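Local coordinates for cytochrome c-552/4 domain-containing protein (Ignicoccus hospitalis KIN4/I, PDB 4QO5) that probably carries electrons as a membrane-associated octaheme cytochrome c, in which a single polypeptide holds a chain of c-type hemes, at residues Pro366-Pro371 and Lys377-Thr382; Trp313-Leu316 and Ala322-Met325; Leu65-Ala70 and Cys113-Val118. All blocks are in the same frame, centred on the assembly; numbering follows the deposited sequence.

Contact 1 of 3, residues Pro366-Pro371 and Lys377-Thr382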
loop_
_atom_site.group_PDB
_atom_site.type_symbol
_atom_site.label_atom_id
_atom_site.label_comp_id
_atom_site.label_asym_id
_atom_site.label_seq_id
_atom_site.Cartn_x
_atom_site.Cartn_y
_atom_site.Cartn_z
ATOM N N PRO A 366 28.824 -7.761 10.324
ATOM C CA PRO A 366 28.619 -8.650 11.474
ATOM C C PRO A 366 28.951 -10.104 11.182
ATOM O O PRO A 366 29.174 -10.895 12.110
ATOM C CB PRO A 366 27.122 -8.496 11.778
ATOM C CG PRO A 366 26.506 -8.025 10.488
ATOM C CD PRO A 366 27.555 -7.217 9.791
ATOM N N ILE A 367 28.989 -10.451 9.901
ATOM C CA ILE A 367 29.141 -11.846 9.502
ATOM C C ILE A 367 29.977 -11.915 8.218
ATOM O O ILE A 367 29.989 -10.965 7.426
ATOM C CB ILE A 367 27.729 -12.497 9.340
ATOM C CG1 ILE A 367 27.814 -14.016 9.170
ATOM C CG2 ILE A 367 26.922 -11.810 8.213
ATOM C CD1 ILE A 367 26.454 -14.718 9.271
ATOM N N SER A 368 30.692 -13.019 8.024
ATOM C CA SER A 368 31.543 -13.198 6.847
ATOM C C SER A 368 30.726 -13.299 5.552
ATOM O O SER A 368 29.504 -13.461 5.588
ATOM C CB SER A 368 32.408 -14.443 7.008
ATOM O OG SER A 368 31.616 -15.585 7.302
ATOM N N LEU A 369 31.409 -13.216 4.413
ATOM C CA LEU A 369 30.737 -13.232 3.111
ATOM C C LEU A 369 30.345 -14.638 2.684
ATOM O O LEU A 369 29.490 -14.823 1.814
ATOM C CB LEU A 369 31.634 -12.611 2.041
ATOM C CG LEU A 369 32.021 -11.153 2.273
ATOM C CD1 LEU A 369 32.943 -10.666 1.164
ATOM C CD2 LEU A 369 30.785 -10.262 2.383
ATOM N N ALA A 370 30.987 -15.629 3.289
ATOM C CA ALA A 370 30.717 -17.020 2.963
ATOM C C ALA A 370 31.008 -17.865 4.192
ATOM O O ALA A 370 31.844 -17.489 5.016
ATOM C CB ALA A 370 31.593 -17.460 1.795
ATOM N N PRO A 371 30.319 -19.008 4.331
ATOM C CA PRO A 371 30.659 -19.886 5.453
ATOM C C PRO A 371 31.972 -20.612 5.176
ATOM O O PRO A 371 32.468 -20.569 4.052
ATOM C CB PRO A 371 29.489 -20.872 5.488
ATOM C CG PRO A 371 28.971 -20.897 4.082
ATOM C CD PRO A 371 29.201 -19.528 3.522
ATOM N N LYS A 377 30.209 -23.361 8.921
ATOM C CA LYS A 377 29.841 -22.222 9.761
ATOM C C LYS A 377 30.311 -20.882 9.203
ATOM O O LYS A 377 31.368 -20.793 8.580
ATOM C CB LYS A 377 30.417 -22.389 11.169
ATOM C CG LYS A 377 29.721 -23.433 12.030
ATOM C CD LYS A 377 30.310 -23.422 13.436
ATOM C CE LYS A 377 29.800 -24.574 14.284
ATOM N NZ LYS A 377 30.504 -24.625 15.600
ATOM N N PHE A 378 29.526 -19.840 9.446
ATOM C CA PHE A 378 29.991 -18.483 9.175
ATOM C C PHE A 378 30.938 -18.031 10.281
ATOM O O PHE A 378 30.965 -18.613 11.361
ATOM C CB PHE A 378 28.824 -17.509 9.094
ATOM C CG PHE A 378 27.964 -17.691 7.876
ATOM C CD1 PHE A 378 28.249 -17.006 6.706
ATOM C CD2 PHE A 378 26.868 -18.546 7.903
ATOM C CE1 PHE A 378 27.451 -17.172 5.579
ATOM C CE2 PHE A 378 26.071 -18.712 6.780
ATOM C CZ PHE A 378 26.365 -18.021 5.618
ATOM N N LEU A 379 31.718 -16.996 10.000
ATOM C CA LEU A 379 32.513 -16.325 11.026
ATOM C C LEU A 379 31.741 -15.093 11.496
ATOM O O LEU A 379 31.085 -14.417 10.687
ATOM C CB LEU A 379 33.878 -15.926 10.470
ATOM C CG LEU A 379 34.705 -17.104 9.939
ATOM C CD1 LEU A 379 35.916 -16.621 9.162
ATOM C CD2 LEU A 379 35.126 -18.016 11.079
ATOM N N TYR A 380 31.797 -14.811 12.797
ATOM C CA TYR A 380 31.060 -13.682 13.357
ATOM C C TYR A 380 32.040 -12.588 13.751
ATOM O O TYR A 380 33.195 -12.861 14.073
ATOM C CB TYR A 380 30.257 -14.094 14.592
ATOM C CG TYR A 380 29.153 -15.103 14.358
ATOM C CD1 TYR A 380 28.495 -15.184 13.139
ATOM C CD2 TYR A 380 28.760 -15.966 15.377
ATOM C CE1 TYR A 380 27.472 -16.117 12.935
ATOM C CE2 TYR A 380 27.749 -16.892 15.189
ATOM C CZ TYR A 380 27.109 -16.965 13.968
ATOM O OH TYR A 380 26.098 -17.892 13.794
ATOM N N ALA A 381 31.559 -11.351 13.743
ATOM C CA ALA A 381 32.394 -10.183 13.997
ATOM C C ALA A 381 32.865 -10.116 15.436
ATOM O O ALA A 381 32.243 -10.685 16.332
ATOM C CB ALA A 381 31.621 -8.900 13.645
ATOM N N THR A 382 33.962 -9.395 15.648
ATOM C CA THR A 382 34.393 -9.021 16.985
ATOM C C THR A 382 34.336 -7.500 17.140
ATOM O O THR A 382 34.181 -6.767 16.162
ATOM C CB THR A 382 35.826 -9.496 17.271
ATOM O OG1 THR A 382 36.688 -9.063 16.213
ATOM C CG2 THR A 382 35.875 -11.017 17.354
#
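A single beta bridge, between Ile367 and Tyr380, draws together two antiparallel legs of the long loop that runs from strand 362-363 to helix 393-407. Two backbone bonds fix the pairing: Ala381 N donates to Pro366 O at 2.9 Å, and Ser368 N to Leu379 O at 3.0 Å. A third bond uses a side chain. Ser368 carries its OG between the backbone N and the carbonyl carbon (chi1 54°), which brings it in front of the facing leg, where it accepts the N-H of Leu379 at 3.0 Å in a fairly straight bond (166° at the hydrogen). The same hydroxyl donates back to Ala370 O within its own leg, so its proton is spoken for and the turn of the chain beyond Ser368 is tied to the pairing.

Next to this polar knot the Phe378 ring is packed from both sides. Pro371 lies flat against it, its CB 4.0 Å from the ring centroid and almost exactly over the centre. From the other side the tip of Ile367 leans in off-centre, with CD1 3.6 Å from Phe378 CG, and this methyl also reaches the edge of the Tyr380 ring, 4.1 Å from CE1. Ser368 OG sits near the plane of the Phe378 ring, at its edge.

Further out, the ring of Tyr321 meets Phe378. Pro366, Ile367 and Tyr380 rest on strand 323-324, while Leu379 and Ala381 pack against strand 336-337.

Contact 2 of 3, residues Trp313-Leu316 and Ala322-Met325. With HEC (heme c), chain H.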
loop_
_atom_site.group_PDB
_atom_site.type_symbol
_atom_site.label_atom_id
_atom_site.label_comp_id
_atom_site.label_asym_id
_atom_site.label_seq_id
_atom_site.Cartn_x
_atom_site.Cartn_y
_atom_site.Cartn_z
ATOM N N TRP A 313 16.658 -11.595 18.958
ATOM C CA TRP A 313 17.727 -12.593 19.092
ATOM C C TRP A 313 18.513 -12.736 17.790
ATOM O O TRP A 313 19.679 -13.109 17.794
ATOM C CB TRP A 313 17.190 -13.967 19.552
ATOM C CG TRP A 313 16.010 -14.552 18.758
ATOM C CD1 TRP A 313 16.064 -15.563 17.826
ATOM C CD2 TRP A 313 14.620 -14.193 18.875
ATOM N NE1 TRP A 313 14.800 -15.837 17.350
ATOM C CE2 TRP A 313 13.897 -15.013 17.974
ATOM C CE3 TRP A 313 13.919 -13.256 19.643
ATOM C CZ2 TRP A 313 12.507 -14.920 17.825
ATOM C CZ3 TRP A 313 12.538 -13.170 19.500
ATOM C CH2 TRP A 313 11.846 -14.001 18.593
ATOM N N VAL A 314 17.854 -12.471 16.669
ATOM C CA VAL A 314 18.510 -12.658 15.377
ATOM C C VAL A 314 18.209 -11.489 14.447
ATOM O O VAL A 314 17.053 -11.104 14.275
ATOM C CB VAL A 314 18.094 -13.994 14.727
ATOM C CG1 VAL A 314 16.558 -14.068 14.554
ATOM C CG2 VAL A 314 18.820 -14.197 13.396
ATOM N N ARG A 315 19.250 -10.903 13.865
ATOM C CA ARG A 315 19.047 -9.765 12.957
ATOM C C ARG A 315 18.529 -10.269 11.619
ATOM O O ARG A 315 19.244 -10.967 10.896
ATOM C CB ARG A 315 20.353 -8.986 12.753
ATOM C CG ARG A 315 20.166 -7.672 11.960
ATOM C CD ARG A 315 19.990 -6.507 12.910
ATOM N NE ARG A 315 19.576 -5.256 12.270
ATOM C CZ ARG A 315 20.396 -4.243 12.003
ATOM N NH1 ARG A 315 21.697 -4.320 12.288
ATOM N NH2 ARG A 315 19.915 -3.139 11.452
ATOM N N LEU A 316 17.285 -9.920 11.296
ATOM C CA LEU A 316 16.641 -10.371 10.059
ATOM C C LEU A 316 17.066 -9.543 8.851
ATOM O O LEU A 316 16.889 -9.981 7.713
ATOM C CB LEU A 316 15.115 -10.303 10.181
ATOM C CG LEU A 316 14.447 -11.122 11.289
ATOM C CD1 LEU A 316 12.925 -11.072 11.115
ATOM C CD2 LEU A 316 14.958 -12.567 11.319
ATOM N N ALA A 322 21.416 -12.975 7.488
ATOM C CA ALA A 322 20.795 -12.821 8.797
ATOM C C ALA A 322 21.759 -13.437 9.818
ATOM O O ALA A 322 22.408 -14.453 9.541
ATOM C CB ALA A 322 19.439 -13.521 8.845
ATOM N N HIS A 323 21.849 -12.819 10.987
ATOM C CA HIS A 323 22.911 -13.153 11.941
ATOM C C HIS A 323 22.461 -12.884 13.372
ATOM O O HIS A 323 21.552 -12.112 13.594
ATOM C CB HIS A 323 24.140 -12.313 11.628
ATOM C CG HIS A 323 23.854 -10.848 11.532
ATOM N ND1 HIS A 323 23.311 -10.274 10.403
ATOM C CD2 HIS A 323 24.025 -9.840 12.421
ATOM C CE1 HIS A 323 23.167 -8.974 10.598
ATOM N NE2 HIS A 323 23.591 -8.684 11.815
ATOM N N PRO A 324 23.126 -13.511 14.365
ATOM C CA PRO A 324 22.703 -13.212 15.738
ATOM C C PRO A 324 22.818 -11.715 16.025
ATOM O O PRO A 324 23.681 -11.041 15.457
ATOM C CB PRO A 324 23.700 -14.013 16.598
ATOM C CG PRO A 324 24.145 -15.134 15.706
ATOM C CD PRO A 324 24.155 -14.560 14.304
ATOM N N MET A 325 21.940 -11.190 16.872
ATOM C CA MET A 325 21.906 -9.748 17.121
ATOM C C MET A 325 23.244 -9.228 17.681
ATOM O O MET A 325 23.842 -9.855 18.542
ATOM C CB MET A 325 20.770 -9.440 18.100
ATOM C CG MET A 325 20.376 -7.990 18.179
ATOM S SD MET A 325 19.643 -7.476 16.607
ATOM C CE MET A 325 19.803 -5.696 16.756
HETATM FE FE HEC H . 8.226 -7.031 14.506
HETATM C CHA HEC H . 11.221 -8.592 13.818
HETATM C CHB HEC H . 9.491 -4.032 13.455
HETATM C CHC HEC H . 5.097 -5.755 14.478
HETATM C CHD HEC H . 7.211 -9.629 16.364
HETATM N NA HEC H . 10.006 -6.436 13.801
HETATM C C1A HEC H . 11.092 -7.248 13.503
HETATM C C2A HEC H . 12.069 -6.454 12.800
HETATM C C3A HEC H . 11.590 -5.203 12.673
HETATM C C4A HEC H . 10.290 -5.154 13.314
HETATM C CMA HEC H . 12.271 -3.985 12.002
HETATM C CAA HEC H . 13.409 -7.013 12.272
HETATM C CBA HEC H . 14.553 -6.505 13.160
HETATM C CGA HEC H . 15.763 -7.291 12.726
HETATM O O1A HEC H . 16.407 -6.901 11.719
HETATM O O2A HEC H . 16.050 -8.337 13.367
HETATM N NB HEC H . 7.481 -5.225 14.121
HETATM C C1B HEC H . 8.150 -4.154 13.570
HETATM C C2B HEC H . 7.199 -3.254 13.019
HETATM C C3B HEC H . 6.003 -3.802 13.276
HETATM C C4B HEC H . 6.153 -5.015 13.998
HETATM C CMB HEC H . 7.637 -1.941 12.304
HETATM C CAB HEC H . 4.563 -3.461 12.945
HETATM C CBB HEC H . 4.401 -2.801 11.571
HETATM N NC HEC H . 6.539 -7.482 15.343
HETATM C C1C HEC H . 5.288 -6.927 15.153
HETATM C C2C HEC H . 4.322 -7.619 15.981
HETATM C C3C HEC H . 4.902 -8.815 16.204
HETATM C C4C HEC H . 6.304 -8.674 15.987
HETATM C CMC HEC H . 2.821 -7.377 15.711
HETATM C CAC HEC H . 4.449 -10.109 16.919
HETATM C CBC HEC H . 2.957 -10.469 16.871
HETATM N ND HEC H . 9.089 -8.824 15.018
HETATM C C1D HEC H . 8.440 -9.780 15.783
HETATM C C2D HEC H . 9.272 -10.938 15.904
HETATM C C3D HEC H . 10.509 -10.628 15.087
HETATM C C4D HEC H . 10.321 -9.282 14.581
HETATM C CMD HEC H . 8.934 -12.241 16.662
HETATM C CAD HEC H . 11.758 -11.498 14.901
HETATM C CBD HEC H . 12.618 -11.153 16.136
HETATM C CGD HEC H . 14.073 -11.360 15.816
HETATM O O1D HEC H . 14.431 -11.286 14.617
HETATM O O2D HEC H . 14.887 -11.602 16.750
HETATM O O HOH W 1 23.935 -6.066 12.606
#
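Arg315 meets His323 with its aliphatic stem rather than its charge: CB sits over the face of the imidazole, 3.6 Å from the ring centroid, and CG follows beside CE1, a CH-pi contact between two side chains that point the same way. The guanidinium, turned 65° from the ring, runs on past it. Its NH1 donates to a water that also lies 2.8 Å from His323 NE2, in the imidazole plane, so one water joins the two polar ends. His323 ND1 is bonded to Tyr321 O. The bend in the arginine chain (chi2 95°) lays Arg315 CD beside Met325 SD, 3.8 Å away.

Beneath the side chains is a small antiparallel hairpin, with Arg315 and His323 as the hydrogen-bonded pair and Met325 N donating to Trp313 O at 3.1 Å. Segment 313-316 also cradles a heme c through its backbone. Propionate oxygen O2D takes two N-H groups, from Trp313 N at 2.8 Å and Val314 N at 3.1 Å, and Leu316 N gives a third bond to O2A of the other propionate. Arg315 NH2 donates to a propionate of a second heme. With chi1 at 51°, the indole of Trp313 is swung under O2D of the first, which sits 3.3 Å above the ring plane.

Helix 413-447 backs the hairpin through Val314, Leu316 and Ala322; helix 393-407 packs on Trp313 and Pro324, and helix 464-485 reaches Leu316 and Ala322.

Contact 3 of 3, residues Leu65-Ala70 and Cys113-Val118. With HEC (heme c), chain D.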
loop_
_atom_site.group_PDB
_atom_site.type_symbol
_atom_site.label_atom_id
_atom_site.label_comp_id
_atom_site.label_asym_id
_atom_site.label_seq_id
_atom_site.Cartn_x
_atom_site.Cartn_y
_atom_site.Cartn_z
ATOM N N LEU A 65 12.211 12.816 41.623
ATOM C CA LEU A 65 11.686 14.164 41.785
ATOM C C LEU A 65 12.733 15.114 42.340
ATOM O O LEU A 65 12.836 16.252 41.874
ATOM C CB LEU A 65 10.436 14.186 42.670
ATOM C CG LEU A 65 9.692 15.525 42.756
ATOM C CD1 LEU A 65 9.189 16.037 41.394
ATOM C CD2 LEU A 65 8.528 15.386 43.727
ATOM N N ASP A 66 13.523 14.653 43.312
ATOM C CA ASP A 66 14.521 15.534 43.915
ATOM C C ASP A 66 15.710 15.844 42.995
ATOM O O ASP A 66 16.567 16.660 43.335
ATOM C CB ASP A 66 14.992 15.012 45.289
ATOM C CG ASP A 66 15.653 13.641 45.218
ATOM O OD1 ASP A 66 15.833 13.100 44.110
ATOM O OD2 ASP A 66 16.016 13.102 46.288
ATOM N N GLU A 67 15.758 15.197 41.836
ATOM C CA GLU A 67 16.791 15.472 40.842
ATOM C C GLU A 67 16.252 16.259 39.649
ATOM O O GLU A 67 16.992 16.562 38.714
ATOM C CB GLU A 67 17.436 14.174 40.372
ATOM C CG GLU A 67 18.130 13.423 41.518
ATOM C CD GLU A 67 18.963 12.251 41.035
ATOM O OE1 GLU A 67 19.804 12.453 40.130
ATOM O OE2 GLU A 67 18.780 11.132 41.561
ATOM N N ILE A 68 14.955 16.548 39.665
ATOM C CA ILE A 68 14.353 17.434 38.664
ATOM C C ILE A 68 14.472 18.838 39.241
ATOM O O ILE A 68 14.179 19.039 40.414
ATOM C CB ILE A 68 12.868 17.091 38.438
ATOM C CG1 ILE A 68 12.724 15.691 37.839
ATOM C CG2 ILE A 68 12.168 18.124 37.537
ATOM C CD1 ILE A 68 11.262 15.273 37.588
ATOM N N PRO A 69 14.914 19.806 38.427
ATOM C CA PRO A 69 15.079 21.185 38.924
ATOM C C PRO A 69 13.795 21.714 39.584
ATOM O O PRO A 69 12.691 21.525 39.060
ATOM C CB PRO A 69 15.397 21.977 37.657
ATOM C CG PRO A 69 16.019 20.975 36.719
ATOM C CD PRO A 69 15.326 19.659 37.018
ATOM N N ALA A 70 13.949 22.358 40.735
ATOM C CA ALA A 70 12.819 22.816 41.546
ATOM C C ALA A 70 11.796 23.648 40.778
ATOM O O ALA A 70 10.597 23.502 40.992
ATOM C CB ALA A 70 13.323 23.592 42.764
ATOM N N CYS A 113 13.562 14.777 32.842
ATOM C CA CYS A 113 12.459 14.080 33.512
ATOM C C CYS A 113 12.300 12.608 33.148
ATOM O O CYS A 113 11.657 11.876 33.878
ATOM C CB CYS A 113 11.144 14.800 33.245
ATOM S SG CYS A 113 11.331 16.450 33.827
ATOM N N HIS A 114 12.898 12.185 32.037
ATOM C CA HIS A 114 12.764 10.808 31.564
ATOM C C HIS A 114 14.123 10.182 31.417
ATOM O O HIS A 114 14.478 9.700 30.343
ATOM C CB HIS A 114 12.069 10.780 30.205
ATOM C CG HIS A 114 10.714 11.385 30.232
ATOM N ND1 HIS A 114 9.716 10.924 31.059
ATOM C CD2 HIS A 114 10.193 12.430 29.554
ATOM C CE1 HIS A 114 8.626 11.641 30.874
ATOM N NE2 HIS A 114 8.894 12.566 29.974
ATOM N N ARG A 115 14.890 10.194 32.503
ATOM C CA ARG A 115 16.256 9.680 32.475
ATOM C C ARG A 115 16.355 8.234 31.983
ATOM O O ARG A 115 17.217 7.898 31.150
ATOM C CB ARG A 115 16.898 9.821 33.863
ATOM C CG ARG A 115 18.294 9.236 33.943
ATOM C CD ARG A 115 19.154 10.095 34.852
ATOM N NE ARG A 115 18.872 9.878 36.261
ATOM C CZ ARG A 115 19.135 10.764 37.220
ATOM N NH1 ARG A 115 19.649 11.953 36.923
ATOM N NH2 ARG A 115 18.860 10.468 38.476
ATOM N N THR A 116 15.461 7.379 32.464
ATOM C CA THR A 116 15.581 5.951 32.156
ATOM C C THR A 116 15.410 5.700 30.660
ATOM O O THR A 116 16.160 4.919 30.056
ATOM C CB THR A 116 14.580 5.106 32.962
ATOM O OG1 THR A 116 14.793 5.330 34.360
ATOM C CG2 THR A 116 14.767 3.617 32.661
ATOM N N GLU A 117 14.448 6.395 30.058
ATOM C CA GLU A 117 14.170 6.234 28.647
ATOM C C GLU A 117 15.360 6.665 27.799
ATOM O O GLU A 117 15.737 5.990 26.839
ATOM C CB GLU A 117 12.909 7.011 28.253
ATOM C CG GLU A 117 11.622 6.432 28.836
ATOM C CD GLU A 117 11.453 6.666 30.339
ATOM O OE1 GLU A 117 12.165 7.515 30.915
ATOM O OE2 GLU A 117 10.613 5.973 30.962
ATOM N N VAL A 118 15.961 7.789 28.164
ATOM C CA VAL A 118 17.102 8.283 27.413
ATOM C C VAL A 118 18.335 7.383 27.594
ATOM O O VAL A 118 19.053 7.100 26.618
ATOM C CB VAL A 118 17.381 9.755 27.760
ATOM C CG1 VAL A 118 18.571 10.284 26.963
ATOM C CG2 VAL A 118 16.133 10.603 27.453
HETATM FE FE HEC D . 7.580 14.021 29.121
HETATM C CHA HEC D . 4.757 12.259 29.916
HETATM C CHB HEC D . 7.919 12.166 26.256
HETATM C CHC HEC D . 10.105 16.021 28.195
HETATM C CHD HEC D . 7.538 15.582 32.176
HETATM N NA HEC D . 6.521 12.520 28.239
HETATM C C1A HEC D . 5.376 11.934 28.736
HETATM C C2A HEC D . 4.907 10.953 27.783
HETATM C C3A HEC D . 5.798 10.933 26.774
HETATM C C4A HEC D . 6.824 11.913 27.045
HETATM C CMA HEC D . 5.768 10.044 25.513
HETATM C CAA HEC D . 3.638 10.064 27.966
HETATM C CBA HEC D . 2.509 10.691 27.140
HETATM C CGA HEC D . 1.296 9.789 27.100
HETATM O O1A HEC D . 1.128 8.894 27.970
HETATM O O2A HEC D . 0.474 9.984 26.172
HETATM N NB HEC D . 8.753 14.001 27.602
HETATM C C1B HEC D . 8.721 13.250 26.450
HETATM C C2B HEC D . 9.641 13.778 25.501
HETATM C C3B HEC D . 10.177 14.889 26.062
HETATM C C4B HEC D . 9.653 15.036 27.366
HETATM C CMB HEC D . 9.830 13.148 24.105
HETATM C CAB HEC D . 11.132 15.990 25.605
HETATM C CBB HEC D . 10.922 16.347 24.089
HETATM N NC HEC D . 8.674 15.474 30.022
HETATM C C1C HEC D . 9.655 16.232 29.465
HETATM C C2C HEC D . 10.274 17.056 30.494
HETATM C C3C HEC D . 9.330 17.127 31.465
HETATM C C4C HEC D . 8.452 16.001 31.263
HETATM C CMC HEC D . 11.185 18.230 30.042
HETATM C CAC HEC D . 9.229 17.913 32.810
HETATM C CBC HEC D . 9.873 19.316 32.884
HETATM N ND HEC D . 6.381 13.947 30.752
HETATM C C1D HEC D . 6.525 14.699 31.904
HETATM C C2D HEC D . 5.444 14.439 32.804
HETATM C C3D HEC D . 4.578 13.400 32.122
HETATM C C4D HEC D . 5.234 13.130 30.859
HETATM C CMD HEC D . 5.194 15.062 34.194
HETATM C CAD HEC D . 3.291 12.799 32.719
HETATM C CBD HEC D . 3.707 11.489 33.393
HETATM C CGD HEC D . 2.570 10.852 34.152
HETATM O O1D HEC D . 2.791 9.774 34.796
HETATM O O2D HEC D . 1.453 11.421 34.116
#
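Arg115 reaches across to Glu67 from the first turn of helix 115-122. From CB the chain sets out with CG opposite the backbone N (chi1 177°), then bends at the next two torsions and ends in a guanidinium that approaches Glu67 edge-on; the side chain also packs on Pro64. NH2 makes the main bond of the salt bridge, 2.8 Å to Glu67 OE1, while NH1 adds a weak one to that same oxygen at 3.2 Å. The grip is therefore a fork on one oxygen, not a paired two-oxygen bridge: the carboxylate is turned 51° from the guanidinium plane, and NH2 comes to OE1 from above the carboxylate plane. A leucine in place of Arg115 would probably leave Glu67 without its charge partner and the exposed side of this contact untied.

Deeper in, Ile68 CD1 touches Cys113 SG at 3.9 Å, covering the sulfur that is covalently joined to CAC of the heme. Cys113 and His114 end a CXXCH heme-attachment motif. His114 NE2 binds the iron at 2.1 Å, and Met43 supplies the other axial ligand.

His114 is the N-cap of helix 115-122, so this helix begins directly at the heme. Segment 65-70 lies beside that start and leads into helix 70-73, with Pro69 on Val112 and Ser62 and Thr63 bonded to the backbone around Cys113.

From the N terminus, contact 3 comes first, closing a loop of 42 residues that includes helices 70-73 and 79-83 and strands 94-96 and 99-101. Contact 2 follows some 200 residues later and contact 1 soon after; each closes a short loop of five residues. The three are strictly in series, none nested in or crossing another. Contact 3 stands apart, its centre about 34 Å from the centre of contact 2 and about 42 Å from that of contact 1, and belongs to a different heme from that of contact 2. Contacts 1 and 2 are neighbours: Pro366 CG packs on His323 NE2 at 3.3 Å, linking the later loop to the heme-binding hairpin.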